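Local atomic coordinates of toll-receptor-related 2 (Hydra vulgaris, PDB entry 4W8H), a protein that probably relays signals inside the cell as a Toll-related membrane receptor, through the cytoplasmic TIR domain that this chain comprises. Residues L83-P94 and F100-C110. Residues are numbered along the deposited sequence; the frame is centred on the assembly and turned at random.
Sequences LSHQIIPILYRP and FLNHMTYLDWC
Leu83 splits its two methyls across the contact, CD1 lying 3.8 Å from CD1 of the Phe100 ring and CD2 reaching Leu101 CD2. Strand 87-91 then runs into the core, and Ile87 sends CD1 to within 3.6 Å of Met104 SD. The methionine is extended through chi1 (-176°) and chi2, which carries its sulfur to Ile87 CD1 and also to Pro89 CG; the bend at chi3 turns only CE. On the other side of the sheet Ile88 CG2 touches Leu107 CD1, under helix 115-127. Pro89 is the point where the backbones join: its O accepts the nearly straight bond from Leu107 N (2.9 Å). Leu107 O in turn receives Leu91 N at 2.8 Å and is brushed by the CA of Ile90. Leu91 lies alongside the Tyr106 ring, its CB 3.8 Å from CD1 and CE1 of that ring, while its O takes a more bent bond from Trp109 N (3.0 Å, 131°). Tyr92 and Trp109 run side by side with their ring planes at 41°, and both also meet the ring of Trp18. At the end Pro94 CD packs 3.5 Å from Cys110 SG. This ladder adds the short strand 107-108 to the edge of the parallel five-stranded sheet, in the order 2-1-3-4-5 of the flavodoxin-like TIR fold.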
# COMPACT_ATOMS: atom_id res chain seq x y z
N LEU A 83 8.98 -3.82 -5.18
CA LEU A 83 9.96 -2.99 -5.87
C LEU A 83 10.18 -3.43 -7.32
O LEU A 83 10.64 -2.66 -8.14
CB LEU A 83 11.27 -3.02 -5.14
CG LEU A 83 11.28 -2.37 -3.75
CD1 LEU A 83 12.65 -2.62 -3.12
CD2 LEU A 83 10.97 -0.85 -3.84
N SER A 84 9.84 -4.67 -7.62
CA SER A 84 9.95 -5.14 -9.01
C SER A 84 8.70 -4.84 -9.84
O SER A 84 8.61 -5.21 -11.02
CB SER A 84 10.33 -6.63 -9.03
OG SER A 84 9.27 -7.50 -8.66
N HIS A 85 7.76 -4.15 -9.22
CA HIS A 85 6.56 -3.72 -9.88
C HIS A 85 6.38 -2.25 -9.58
O HIS A 85 7.34 -1.49 -9.56
CB HIS A 85 5.40 -4.57 -9.38
CG HIS A 85 5.45 -5.98 -9.84
ND1 HIS A 85 5.44 -6.31 -11.18
CD2 HIS A 85 5.50 -7.14 -9.16
CE1 HIS A 85 5.49 -7.63 -11.30
NE2 HIS A 85 5.51 -8.15 -10.08
N GLN A 86 5.17 -1.85 -9.27
CA GLN A 86 4.92 -0.45 -8.98
C GLN A 86 4.35 -0.34 -7.60
O GLN A 86 3.47 -1.12 -7.22
CB GLN A 86 3.91 0.09 -9.97
CG GLN A 86 4.28 -0.05 -11.43
CD GLN A 86 3.23 0.57 -12.26
OE1 GLN A 86 3.10 1.80 -12.32
NE2 GLN A 86 2.44 -0.28 -12.95
N ILE A 87 4.89 0.62 -6.85
CA ILE A 87 4.38 0.87 -5.51
C ILE A 87 3.98 2.34 -5.36
O ILE A 87 4.48 3.21 -6.09
CB ILE A 87 5.35 0.46 -4.40
CG1 ILE A 87 6.64 1.27 -4.44
CG2 ILE A 87 5.69 -1.03 -4.45
CD1 ILE A 87 7.50 1.09 -3.16
N ILE A 88 3.07 2.56 -4.41
CA ILE A 88 2.68 3.90 -3.98
C ILE A 88 2.98 4.00 -2.50
O ILE A 88 2.22 3.46 -1.69
CB ILE A 88 1.18 4.16 -4.22
CG1 ILE A 88 0.82 4.02 -5.69
CG2 ILE A 88 0.83 5.56 -3.71
CD1 ILE A 88 -0.65 4.05 -5.94
N PRO A 89 4.11 4.60 -2.12
CA PRO A 89 4.42 4.70 -0.69
C PRO A 89 3.64 5.86 -0.06
O PRO A 89 3.58 6.97 -0.62
CB PRO A 89 5.91 5.04 -0.68
CG PRO A 89 6.40 5.04 -2.13
CD PRO A 89 5.19 5.13 -2.97
N ILE A 90 3.04 5.53 1.09
CA ILE A 90 2.38 6.49 1.95
C ILE A 90 3.16 6.59 3.24
O ILE A 90 3.40 5.57 3.91
CB ILE A 90 0.95 6.07 2.28
CG1 ILE A 90 0.09 6.10 1.01
CG2 ILE A 90 0.36 7.03 3.36
CD1 ILE A 90 -1.28 5.50 1.20
N LEU A 91 3.57 7.80 3.64
CA LEU A 91 4.13 7.98 4.98
C LEU A 91 2.99 8.24 5.92
O LEU A 91 2.46 9.36 5.98
CB LEU A 91 5.18 9.09 5.04
CG LEU A 91 5.94 9.19 6.37
CD1 LEU A 91 6.89 8.05 6.59
CD2 LEU A 91 6.69 10.52 6.45
N TYR A 92 2.57 7.20 6.61
CA TYR A 92 1.39 7.26 7.49
C TYR A 92 1.80 7.77 8.87
O TYR A 92 1.11 8.59 9.46
CB TYR A 92 0.68 5.89 7.54
CG TYR A 92 -0.35 5.79 8.63
CD1 TYR A 92 -1.36 6.73 8.77
CD2 TYR A 92 -0.25 4.78 9.58
CE1 TYR A 92 -2.27 6.64 9.84
CE2 TYR A 92 -1.15 4.69 10.64
CZ TYR A 92 -2.12 5.64 10.78
OH TYR A 92 -2.96 5.52 11.85
N ARG A 93 2.87 7.21 9.41
CA ARG A 93 3.45 7.67 10.68
C ARG A 93 4.94 7.90 10.48
O ARG A 93 5.56 7.12 9.79
CB ARG A 93 3.21 6.64 11.77
CG ARG A 93 1.76 6.50 12.19
CD ARG A 93 1.49 5.09 12.80
NE ARG A 93 2.37 4.83 13.91
CZ ARG A 93 2.82 3.65 14.31
NH1 ARG A 93 2.51 2.52 13.66
NH2 ARG A 93 3.61 3.63 15.38
N PRO A 94 5.51 8.94 11.13
CA PRO A 94 6.95 9.19 10.96
C PRO A 94 7.78 7.99 11.39
O PRO A 94 7.47 7.29 12.35
CB PRO A 94 7.22 10.38 11.90
CG PRO A 94 5.87 11.07 12.01
CD PRO A 94 4.89 9.91 12.05
N PHE A 100 16.86 2.17 0.70
CA PHE A 100 16.42 1.90 -0.67
C PHE A 100 15.12 2.61 -1.02
O PHE A 100 14.73 2.68 -2.18
CB PHE A 100 16.34 0.39 -0.96
CG PHE A 100 15.39 -0.35 -0.07
CD1 PHE A 100 14.06 -0.44 -0.38
CD2 PHE A 100 15.84 -0.93 1.12
CE1 PHE A 100 13.18 -1.12 0.45
CE2 PHE A 100 14.96 -1.61 1.96
CZ PHE A 100 13.63 -1.70 1.62
N LEU A 101 14.49 3.23 -0.01
CA LEU A 101 13.32 4.08 -0.22
C LEU A 101 13.60 5.56 0.01
O LEU A 101 12.68 6.37 -0.15
CB LEU A 101 12.18 3.66 0.68
CG LEU A 101 11.54 2.33 0.40
CD1 LEU A 101 10.37 2.14 1.37
CD2 LEU A 101 11.08 2.21 -1.05
N ASN A 102 14.86 5.91 0.31
CA ASN A 102 15.19 7.28 0.73
C ASN A 102 15.30 8.26 -0.43
O ASN A 102 15.58 9.45 -0.23
CB ASN A 102 16.45 7.33 1.62
CG ASN A 102 17.78 7.15 0.86
OD1 ASN A 102 17.82 7.00 -0.38
ND2 ASN A 102 18.90 7.19 1.61
N HIS A 103 15.10 7.76 -1.64
CA HIS A 103 15.08 8.60 -2.83
C HIS A 103 13.86 8.30 -3.69
O HIS A 103 13.89 8.46 -4.89
CB HIS A 103 16.40 8.49 -3.62
CG HIS A 103 16.84 7.08 -3.93
ND1 HIS A 103 17.46 6.27 -3.00
CD2 HIS A 103 16.79 6.37 -5.08
CE1 HIS A 103 17.76 5.11 -3.56
NE2 HIS A 103 17.36 5.14 -4.82
N MET A 104 12.79 7.85 -3.04
CA MET A 104 11.52 7.61 -3.70
C MET A 104 10.45 8.56 -3.17
O MET A 104 10.28 8.73 -1.96
CB MET A 104 11.09 6.17 -3.44
CG MET A 104 9.83 5.81 -4.17
SD MET A 104 9.34 4.11 -4.00
CE MET A 104 10.68 3.28 -4.81
N THR A 105 9.75 9.24 -4.08
CA THR A 105 8.71 10.17 -3.69
C THR A 105 7.56 9.44 -3.06
O THR A 105 7.11 8.41 -3.56
CB THR A 105 8.23 10.89 -4.97
OG1 THR A 105 9.34 11.56 -5.59
CG2 THR A 105 7.09 11.87 -4.64
N TYR A 106 7.04 9.99 -1.96
CA TYR A 106 5.93 9.38 -1.27
C TYR A 106 4.81 10.40 -1.03
O TYR A 106 5.01 11.62 -1.12
CB TYR A 106 6.38 8.76 0.07
CG TYR A 106 7.11 9.64 1.05
CD1 TYR A 106 6.47 10.57 1.84
CD2 TYR A 106 8.47 9.47 1.23
CE1 TYR A 106 7.17 11.35 2.73
CE2 TYR A 106 9.19 10.22 2.14
CZ TYR A 106 8.52 11.17 2.89
OH TYR A 106 9.23 11.92 3.81
N LEU A 107 3.62 9.89 -0.73
CA LEU A 107 2.50 10.70 -0.27
C LEU A 107 2.62 10.85 1.24
O LEU A 107 2.55 9.86 1.97
CB LEU A 107 1.16 10.06 -0.64
CG LEU A 107 0.97 9.81 -2.11
CD1 LEU A 107 -0.32 9.07 -2.34
CD2 LEU A 107 1.03 11.08 -2.93
N ASP A 108 2.73 12.09 1.71
CA ASP A 108 3.07 12.32 3.10
C ASP A 108 1.81 12.65 3.89
O ASP A 108 1.41 13.82 3.97
CB ASP A 108 4.07 13.47 3.21
CG ASP A 108 4.64 13.61 4.62
OD1 ASP A 108 4.13 12.95 5.56
OD2 ASP A 108 5.61 14.38 4.79
N TRP A 109 1.21 11.66 4.53
CA TRP A 109 0.01 11.89 5.36
C TRP A 109 0.36 12.70 6.59
O TRP A 109 -0.48 13.42 7.13
CB TRP A 109 -0.60 10.54 5.76
CG TRP A 109 -1.73 10.64 6.74
CD1 TRP A 109 -1.68 10.43 8.05
CD2 TRP A 109 -3.09 10.96 6.43
NE1 TRP A 109 -2.91 10.62 8.62
CE2 TRP A 109 -3.80 10.94 7.63
CE3 TRP A 109 -3.77 11.26 5.25
CZ2 TRP A 109 -5.15 11.20 7.70
CZ3 TRP A 109 -5.11 11.53 5.31
CH2 TRP A 109 -5.79 11.50 6.54
N CYS A 110 1.59 12.63 7.04
CA CYS A 110 2.00 13.32 8.25
C CYS A 110 2.10 14.82 8.07
O CYS A 110 2.07 15.56 9.07
CB CYS A 110 3.36 12.79 8.68
SG CYS A 110 3.40 11.07 9.06